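Side-chain contacts in glycoside Hydrolase (Bacteroides uniformis, PDB 5T9X), which probably hydrolyses the glycosidic bonds of agarose-type galactans as a family 16 glycoside hydrolase of an agarose pathway in a gut bacterium: residues A[67-70]-A[71-75]; A[93-96]-A[97-101]; A[113-117]-A[118-122]; A[303-307]-A[308-312]. All coordinates share one frame; numbering follows the deposited sequence.

Interaction 1: residues A[67-70]-A[71-75]. With NA (sodium ion), chain D.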
# COMPACT_ATOMS: atom_id res chain seq x y z
N TRP A 67 -5.62 -20.64 11.22
CA TRP A 67 -5.00 -19.86 10.17
C TRP A 67 -3.99 -20.70 9.44
O TRP A 67 -3.27 -21.40 10.07
CB TRP A 67 -4.28 -18.65 10.78
CG TRP A 67 -5.22 -17.66 11.32
CD1 TRP A 67 -5.43 -17.35 12.63
CD2 TRP A 67 -6.08 -16.82 10.56
NE1 TRP A 67 -6.38 -16.37 12.73
CE2 TRP A 67 -6.81 -16.03 11.48
CE3 TRP A 67 -6.33 -16.69 9.19
CZ2 TRP A 67 -7.76 -15.11 11.07
CZ3 TRP A 67 -7.26 -15.75 8.77
CH2 TRP A 67 -7.97 -14.97 9.71
N GLU A 68 -3.92 -20.59 8.12
CA GLU A 68 -2.95 -21.28 7.32
C GLU A 68 -2.15 -20.25 6.49
O GLU A 68 -2.70 -19.49 5.70
CB GLU A 68 -3.65 -22.28 6.42
CG GLU A 68 -2.79 -22.94 5.35
CD GLU A 68 -3.62 -23.81 4.42
OE1 GLU A 68 -3.95 -24.97 4.84
OE2 GLU A 68 -3.96 -23.35 3.28
N LEU A 69 -0.84 -20.26 6.69
CA LEU A 69 0.04 -19.38 5.96
C LEU A 69 -0.01 -19.72 4.48
O LEU A 69 -0.01 -20.88 4.12
CB LEU A 69 1.45 -19.55 6.49
CG LEU A 69 2.49 -18.61 5.90
CD1 LEU A 69 2.28 -17.18 6.38
CD2 LEU A 69 3.87 -19.14 6.27
N GLN A 70 -0.07 -18.70 3.63
CA GLN A 70 -0.15 -18.88 2.19
C GLN A 70 1.22 -18.68 1.62
O GLN A 70 2.00 -17.90 2.15
CB GLN A 70 -1.13 -17.86 1.60
CG GLN A 70 -2.54 -17.93 2.16
CD GLN A 70 -3.22 -19.25 1.85
OE1 GLN A 70 -3.59 -19.51 0.71
NE2 GLN A 70 -3.40 -20.08 2.85
N SER A 71 1.53 -19.35 0.50
CA SER A 71 2.90 -19.29 -0.03
C SER A 71 3.26 -17.99 -0.71
O SER A 71 4.46 -17.75 -0.93
CB SER A 71 3.22 -20.48 -0.94
OG SER A 71 2.32 -20.56 -2.01
N GLN A 72 2.28 -17.13 -0.99
CA GLN A 72 2.58 -15.76 -1.47
C GLN A 72 3.31 -14.89 -0.42
O GLN A 72 3.98 -13.95 -0.81
CB GLN A 72 1.31 -15.05 -1.93
CG GLN A 72 1.49 -13.62 -2.39
CD GLN A 72 2.31 -13.55 -3.64
OE1 GLN A 72 1.89 -14.07 -4.67
NE2 GLN A 72 3.48 -12.92 -3.58
N SER A 73 3.14 -15.20 0.88
CA SER A 73 3.86 -14.53 1.96
C SER A 73 5.37 -14.51 1.70
O SER A 73 5.90 -15.47 1.13
CB SER A 73 3.61 -15.25 3.27
OG SER A 73 2.25 -15.47 3.48
N ASP A 74 6.06 -13.44 2.08
CA ASP A 74 7.49 -13.32 1.83
C ASP A 74 8.16 -12.58 2.97
O ASP A 74 7.75 -11.47 3.30
CB ASP A 74 7.77 -12.61 0.49
CG ASP A 74 9.16 -12.97 -0.11
OD1 ASP A 74 10.08 -13.39 0.64
OD2 ASP A 74 9.36 -12.82 -1.35
N ASP A 75 9.19 -13.19 3.55
CA ASP A 75 10.04 -12.53 4.54
C ASP A 75 11.21 -11.72 3.93
O ASP A 75 11.96 -11.03 4.65
CB ASP A 75 10.53 -13.52 5.60
CG ASP A 75 11.50 -14.58 5.07
OD1 ASP A 75 12.12 -14.42 3.99
OD2 ASP A 75 11.68 -15.59 5.78
NA NA D . 12.69 -9.60 6.37
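Q70 O takes two donors from S73. The hydroxyl bond, S73 OG to Q70 O at 2.8 Å, runs in 20° off the carbonyl plane; the amide bond, S73 N to Q70 O at 3.2 Å, reaches the same oxygen from well above that plane. With OG beside its own N and anti to its carbonyl carbon (chi1 -50°), S73 brings its hydroxyl to the oxygen that the N-H of the turn already uses. At its other end Q70 folds back along the strand: bent at chi2, the chain sends Q70 NE2 to E68 O at 3.0 Å, a nearly straight bond (171°) with the oxygen lying in the amide plane. A weak bond of 3.3 Å joins Q70 NE2 to E68 OE2. The four residues Q70 to S73 form a type I beta turn that leads out of strand 65-69, which pairs antiparallel with strand 329-341. K91 NZ ties the turn from outside by bonding both S71 O and S73 O, while the amide of Q72 turns away to T156. Beyond the turn the chain runs on to D75, whose O binds sodium at 2.4 Å; E51, N77, G118 and D332 supply further ligands. Packing between the two segments is slight: L69 CD1 lies 3.4 Å from S73 OG and 3.9 Å from S73 CB, and the leucine side chain also touches Y50 and W52.

Interaction 2: residues A[93-96]-A[97-101]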
# COMPACT_ATOMS: atom_id res chain seq x y z
N THR A 93 6.49 -9.61 -9.42
CA THR A 93 7.05 -8.91 -10.57
C THR A 93 7.39 -7.49 -10.14
O THR A 93 6.77 -6.96 -9.21
CB THR A 93 6.08 -8.84 -11.75
OG1 THR A 93 4.95 -8.03 -11.41
CG2 THR A 93 5.63 -10.23 -12.18
N ASP A 94 8.37 -6.87 -10.81
CA ASP A 94 8.84 -5.51 -10.45
C ASP A 94 8.16 -4.38 -11.27
O ASP A 94 8.80 -3.38 -11.63
CB ASP A 94 10.40 -5.41 -10.52
CG ASP A 94 10.99 -5.93 -11.85
OD1 ASP A 94 10.19 -6.31 -12.74
OD2 ASP A 94 12.24 -6.00 -11.97
N TYR A 95 6.87 -4.55 -11.53
CA TYR A 95 6.06 -3.51 -12.15
C TYR A 95 4.63 -3.62 -11.64
O TYR A 95 4.34 -4.48 -10.84
CB TYR A 95 6.11 -3.61 -13.69
CG TYR A 95 6.02 -2.27 -14.39
CD1 TYR A 95 7.07 -1.37 -14.34
CD2 TYR A 95 4.87 -1.89 -15.07
CE1 TYR A 95 6.98 -0.13 -14.98
CE2 TYR A 95 4.77 -0.66 -15.71
CZ TYR A 95 5.83 0.22 -15.67
OH TYR A 95 5.74 1.45 -16.29
N TYR A 96 3.77 -2.70 -12.08
CA TYR A 96 2.32 -2.71 -11.80
C TYR A 96 1.72 -3.81 -12.62
O TYR A 96 2.35 -4.26 -13.57
CB TYR A 96 1.76 -1.35 -12.21
CG TYR A 96 0.31 -1.02 -11.97
CD1 TYR A 96 -0.19 -0.83 -10.68
CD2 TYR A 96 -0.54 -0.75 -13.04
CE1 TYR A 96 -1.52 -0.46 -10.47
CE2 TYR A 96 -1.87 -0.38 -12.84
CZ TYR A 96 -2.35 -0.23 -11.57
OH TYR A 96 -3.64 0.15 -11.41
N HIS A 97 0.50 -4.21 -12.28
CA HIS A 97 -0.18 -5.33 -12.93
C HIS A 97 -0.62 -5.11 -14.42
O HIS A 97 -1.16 -6.01 -15.04
CB HIS A 97 -1.35 -5.88 -12.02
CG HIS A 97 -2.63 -5.08 -12.00
ND1 HIS A 97 -2.93 -4.07 -12.89
CD2 HIS A 97 -3.73 -5.22 -11.23
CE1 HIS A 97 -4.12 -3.58 -12.63
NE2 HIS A 97 -4.64 -4.27 -11.63
N ALA A 98 -0.39 -3.92 -14.97
CA ALA A 98 -0.75 -3.55 -16.35
C ALA A 98 0.34 -2.59 -16.81
O ALA A 98 1.10 -2.09 -15.97
CB ALA A 98 -2.12 -2.86 -16.40
N ASN A 99 0.40 -2.31 -18.10
CA ASN A 99 1.46 -1.46 -18.62
C ASN A 99 1.15 0.05 -18.46
O ASN A 99 0.96 0.78 -19.41
CB ASN A 99 1.79 -1.85 -20.05
CG ASN A 99 3.09 -1.23 -20.56
OD1 ASN A 99 3.82 -0.54 -19.81
ND2 ASN A 99 3.37 -1.44 -21.84
N TRP A 100 1.14 0.50 -17.21
CA TRP A 100 0.89 1.89 -16.82
C TRP A 100 2.04 2.34 -15.95
O TRP A 100 2.43 1.61 -15.02
CB TRP A 100 -0.40 1.97 -16.01
CG TRP A 100 -0.79 3.35 -15.58
CD1 TRP A 100 -0.78 4.46 -16.33
CD2 TRP A 100 -1.28 3.73 -14.30
NE1 TRP A 100 -1.24 5.53 -15.61
CE2 TRP A 100 -1.55 5.11 -14.35
CE3 TRP A 100 -1.51 3.06 -13.10
CZ2 TRP A 100 -2.04 5.83 -13.26
CZ3 TRP A 100 -1.99 3.78 -12.00
CH2 TRP A 100 -2.24 5.15 -12.09
N SER A 101 2.56 3.53 -16.20
CA SER A 101 3.75 3.98 -15.50
C SER A 101 3.41 4.71 -14.21
O SER A 101 4.31 5.09 -13.45
CB SER A 101 4.64 4.81 -16.42
OG SER A 101 3.95 5.96 -16.84
O HOH W 1 4.35 2.23 -19.08
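H97 runs alongside Y96, with H97 ND1 over one face of the tyrosine ring and 3.8 Å from Y96 CE2. The two ring planes meet obliquely, at 43°. At A98 the backbone oxygen serves two aromatic edges: A98 O is in plane with the Y95 ring, 3.9 Å from Y95 CD2, and also near the rim of Y96, 3.6 Å from Y96 CD2. An inverse gamma turn centred on N99 lies in this loop between strands 92-93 and 106-108. A water ties N99 OD1, to which it donates, to Y95 OH. W100, its CG anti to the backbone N (chi1 -179°), makes an offset edge-to-face pair, setting the edge of its six-membered ring against the face of Y96 opposite H97; the planes are 63° apart and W100 CE3 is 3.5 Å from Y96 CE2. Y96 is thus held between two rings in an aromatic cluster, and it also meets W108 and rests on W180 and L182 of strand 176-182 and I300 of strand 298-304. W100 O comes within 3.3 Å of Y95 CE2. Last in line, S101 CA abuts Y95 OH at 3.3 Å, with S101 CB close behind.

Interaction 3: residues A[113-117]-A[118-122]. With NA (sodium ion), chain D.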
# COMPACT_ATOMS: atom_id res chain seq x y z
N ILE A 113 13.38 -1.24 -7.80
CA ILE A 113 13.00 -2.30 -6.88
C ILE A 113 14.19 -3.19 -6.56
O ILE A 113 14.87 -3.68 -7.48
CB ILE A 113 11.95 -3.23 -7.48
CG1 ILE A 113 10.69 -2.45 -7.85
CG2 ILE A 113 11.65 -4.41 -6.56
CD1 ILE A 113 10.05 -1.70 -6.70
N SER A 114 14.39 -3.49 -5.28
CA SER A 114 15.35 -4.51 -4.90
C SER A 114 15.04 -5.12 -3.54
O SER A 114 14.18 -4.65 -2.80
CB SER A 114 16.77 -3.92 -4.91
OG SER A 114 16.96 -2.93 -3.91
N VAL A 115 15.76 -6.19 -3.24
CA VAL A 115 15.70 -6.87 -1.96
C VAL A 115 17.13 -7.06 -1.46
O VAL A 115 17.98 -7.60 -2.18
CB VAL A 115 15.00 -8.22 -2.07
CG1 VAL A 115 14.83 -8.82 -0.69
CG2 VAL A 115 13.65 -8.06 -2.75
N SER A 116 17.38 -6.57 -0.25
CA SER A 116 18.67 -6.70 0.42
C SER A 116 18.55 -6.35 1.89
O SER A 116 17.69 -5.54 2.28
CB SER A 116 19.71 -5.78 -0.23
OG SER A 116 19.55 -4.45 0.20
N ASP A 117 19.42 -6.94 2.70
CA ASP A 117 19.45 -6.69 4.15
C ASP A 117 18.10 -7.04 4.84
O ASP A 117 17.67 -6.39 5.79
CB ASP A 117 19.86 -5.24 4.38
CG ASP A 117 20.61 -5.03 5.67
OD1 ASP A 117 21.85 -5.26 5.68
OD2 ASP A 117 19.98 -4.62 6.68
N GLY A 118 17.43 -8.06 4.33
CA GLY A 118 16.16 -8.51 4.88
C GLY A 118 14.91 -7.70 4.54
O GLY A 118 13.86 -7.98 5.14
N CYS A 119 14.98 -6.74 3.60
CA CYS A 119 13.82 -5.97 3.18
C CYS A 119 13.64 -5.83 1.68
O CYS A 119 14.61 -5.74 0.94
CB CYS A 119 13.90 -4.55 3.71
SG CYS A 119 13.94 -4.51 5.49
N LEU A 120 12.38 -5.75 1.27
CA LEU A 120 12.00 -5.18 -0.01
C LEU A 120 12.27 -3.68 0.09
O LEU A 120 11.90 -3.05 1.07
CB LEU A 120 10.53 -5.43 -0.27
CG LEU A 120 9.96 -4.80 -1.53
CD1 LEU A 120 10.66 -5.36 -2.76
CD2 LEU A 120 8.47 -5.05 -1.58
N ARG A 121 12.94 -3.14 -0.90
CA ARG A 121 13.36 -1.75 -0.89
C ARG A 121 12.88 -1.09 -2.18
O ARG A 121 13.13 -1.61 -3.28
CB ARG A 121 14.89 -1.64 -0.79
CG ARG A 121 15.54 -2.45 0.35
CD ARG A 121 17.08 -2.45 0.25
NE ARG A 121 17.54 -1.07 0.21
CZ ARG A 121 17.83 -0.30 1.27
NH1 ARG A 121 17.79 -0.79 2.53
NH2 ARG A 121 18.18 0.97 1.05
N ILE A 122 12.17 0.03 -2.04
CA ILE A 122 11.72 0.79 -3.19
C ILE A 122 12.34 2.16 -3.10
O ILE A 122 12.06 2.88 -2.18
CB ILE A 122 10.20 0.91 -3.20
CG1 ILE A 122 9.59 -0.47 -3.21
CG2 ILE A 122 9.71 1.71 -4.42
CD1 ILE A 122 8.10 -0.45 -3.33
NA NA D . 12.69 -9.60 6.37
O HOH W 2 15.52 -0.70 -4.15
O HOH W 3 17.16 -3.01 3.60
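R121 keeps CG beside its backbone N (chi1 -51°) and runs on extended at chi2 (171°), which brings R121 CD to 3.2 Å from S116 OG; a bend at chi3 then turns the guanidinium. The two residues belong to a tight beta hairpin, strands 113-116 and 119-122, whose D117-G118 corner is a type I' turn with positive phi at both residues. S114 with R121 and S116 with C119 are its hydrogen-bonded pairs; R121 N to S114 O, at 2.7 Å, lies nearly along the C=O axis, whereas C119 N meets S116 O from far above the carbonyl plane. Two waters bridge the strands on the side of S114, S116 and R121: one donates to R121 O and bonds S114 OG, another donates to S116 O and accepts from R121 NH1 at the guanidinium edge. The other face is apolar and buried. There I113 and I122 lie alongside each other, I113 CD1 touching I122 CG1 at 3.7 Å, and L120 CD1 slants between I113 CG2 and V115 CG2, 4.0 Å from each. L120 and I122 pack on I301 of the second sheet, as expected in the beta-sandwich of family 16. At the corner the chain reaches the metal, G118 O binding sodium at 2.4 Å.

Interaction 4: residues A[303-307]-A[308-312]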
# COMPACT_ATOMS: atom_id res chain seq x y z
N MET A 303 5.79 2.99 -4.27
CA MET A 303 5.64 4.41 -3.95
C MET A 303 5.03 5.18 -5.12
O MET A 303 5.13 4.77 -6.27
CB MET A 303 6.95 5.03 -3.53
CG MET A 303 7.67 4.36 -2.36
SD MET A 303 9.33 5.09 -2.07
CE MET A 303 8.85 6.55 -1.19
N GLU A 304 4.39 6.31 -4.81
CA GLU A 304 3.72 7.16 -5.78
C GLU A 304 4.00 8.62 -5.45
O GLU A 304 3.93 9.02 -4.30
CB GLU A 304 2.19 6.94 -5.75
CG GLU A 304 1.73 5.56 -6.20
CD GLU A 304 0.23 5.29 -6.07
OE1 GLU A 304 -0.55 6.19 -5.64
OE2 GLU A 304 -0.19 4.13 -6.39
N ASP A 305 4.34 9.41 -6.47
CA ASP A 305 4.24 10.87 -6.41
C ASP A 305 2.86 11.23 -6.92
O ASP A 305 2.66 11.41 -8.13
CB ASP A 305 5.31 11.51 -7.30
CG ASP A 305 5.54 12.95 -6.98
OD1 ASP A 305 4.78 13.54 -6.16
OD2 ASP A 305 6.52 13.48 -7.54
N GLN A 306 1.90 11.30 -6.01
CA GLN A 306 0.49 11.36 -6.38
C GLN A 306 0.11 12.71 -6.94
O GLN A 306 0.58 13.72 -6.44
CB GLN A 306 -0.39 11.03 -5.19
CG GLN A 306 -0.34 9.56 -4.81
CD GLN A 306 -1.06 9.26 -3.51
OE1 GLN A 306 -1.34 10.16 -2.72
NE2 GLN A 306 -1.33 7.99 -3.27
N SER A 307 -0.74 12.71 -7.97
CA SER A 307 -1.05 13.92 -8.75
C SER A 307 -1.60 15.09 -7.93
O SER A 307 -1.06 16.19 -7.99
CB SER A 307 -2.03 13.59 -9.88
OG SER A 307 -1.51 12.52 -10.64
N TRP A 308 -2.66 14.84 -7.19
CA TRP A 308 -3.32 15.85 -6.34
C TRP A 308 -2.40 16.51 -5.32
O TRP A 308 -2.60 17.68 -4.93
CB TRP A 308 -4.54 15.23 -5.65
CG TRP A 308 -4.23 14.02 -4.76
CD1 TRP A 308 -3.98 12.72 -5.16
CD2 TRP A 308 -4.18 14.01 -3.33
NE1 TRP A 308 -3.76 11.92 -4.06
CE2 TRP A 308 -3.87 12.69 -2.93
CE3 TRP A 308 -4.36 15.00 -2.34
CZ2 TRP A 308 -3.73 12.32 -1.57
CZ3 TRP A 308 -4.21 14.63 -0.97
CH2 TRP A 308 -3.90 13.30 -0.60
N ARG A 309 -1.39 15.78 -4.88
CA ARG A 309 -0.36 16.33 -4.01
C ARG A 309 0.72 17.05 -4.80
O ARG A 309 1.21 18.09 -4.38
CB ARG A 309 0.27 15.25 -3.16
CG ARG A 309 -0.62 14.88 -1.99
CD ARG A 309 -0.19 13.58 -1.37
NE ARG A 309 1.19 13.66 -0.89
CZ ARG A 309 1.57 14.16 0.29
NH1 ARG A 309 0.69 14.66 1.15
NH2 ARG A 309 2.86 14.14 0.61
N ALA A 310 1.11 16.47 -5.92
CA ALA A 310 2.19 17.05 -6.72
C ALA A 310 1.79 18.40 -7.31
O ALA A 310 2.57 19.35 -7.38
CB ALA A 310 2.63 16.10 -7.82
N ILE A 311 0.54 18.50 -7.72
CA ILE A 311 0.07 19.73 -8.29
C ILE A 311 0.02 20.90 -7.29
O ILE A 311 0.03 22.04 -7.71
CB ILE A 311 -1.29 19.49 -8.97
CG1 ILE A 311 -1.46 20.48 -10.11
CG2 ILE A 311 -2.41 19.53 -7.96
CD1 ILE A 311 -2.56 20.05 -11.04
N SER A 312 -0.00 20.60 -5.99
CA SER A 312 0.01 21.60 -4.94
C SER A 312 1.39 21.80 -4.28
O SER A 312 1.48 22.42 -3.22
CB SER A 312 -1.07 21.25 -3.90
OG SER A 312 -2.33 21.05 -4.53
O HOH W 4 2.57 12.01 -3.18
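Q306 O receives two amides from the following turn: A310 N at 2.8 Å, nearly in line with the carbonyl, and R309 N more weakly at 3.2 Å. One residue on, I311 N bonds S307 O at 2.8 Å. Q306 stands at the N-cap position of helix 307-310, a single turn that follows strand 298-304 after D305 and Q306. Its side chain, extended beyond CG, runs alongside W308 with amide and indole planes 35° apart; Q306 OE1 lies 3.3 Å from W308 NE1 and is bonded by Y196 OH. Q306 NE2 gives a straight bond (167°) of 3.1 Å to E304 OE1, on the anti side of the carboxylate and 30° out of its plane, and also pairs with E194. E194 closes the EIDIIE sequence, which matches the family 16 motif holding the catalytic carboxylates in relatives, so Q306 probably lies beside the active site. Over one face of the W308 ring sits R309 CG, 3.6 Å above the plane. R309 then bends at chi3, and a water in the guanidinium plane joins R309 NE to Q306 N, while NH2 reaches T174 O and the group forms a cation-pi contact with Y196. D305 OD1 touches A310 CB at 3.7 Å, its other oxygen being bonded by S315 and T147.

Overall arrangement
Along the chain the four contacts follow one another in order. Interactions 1 and 3, centres about 18 Å apart, both reach the same antiparallel sheet, each beside strand 329-341, and join at the sodium ion, bound by D75 O of one and G118 O of the other. Interaction 3 touches interaction 2 where D94 CB packs on I113 CG1, and interaction 4 where I122 O meets M303 SD. Interactions 2 and 4 both lie at the second sheet, after strand 92-93 and at the end of strand 298-304, and share W108, which meets Y96 and bonds M303 O. The centres of interactions 1 and 4 are about 33 Å apart, on opposite sides of the chain's centre; the sodium therefore lies well away from the Q306-E194 neighbourhood, consistent with a structural metal.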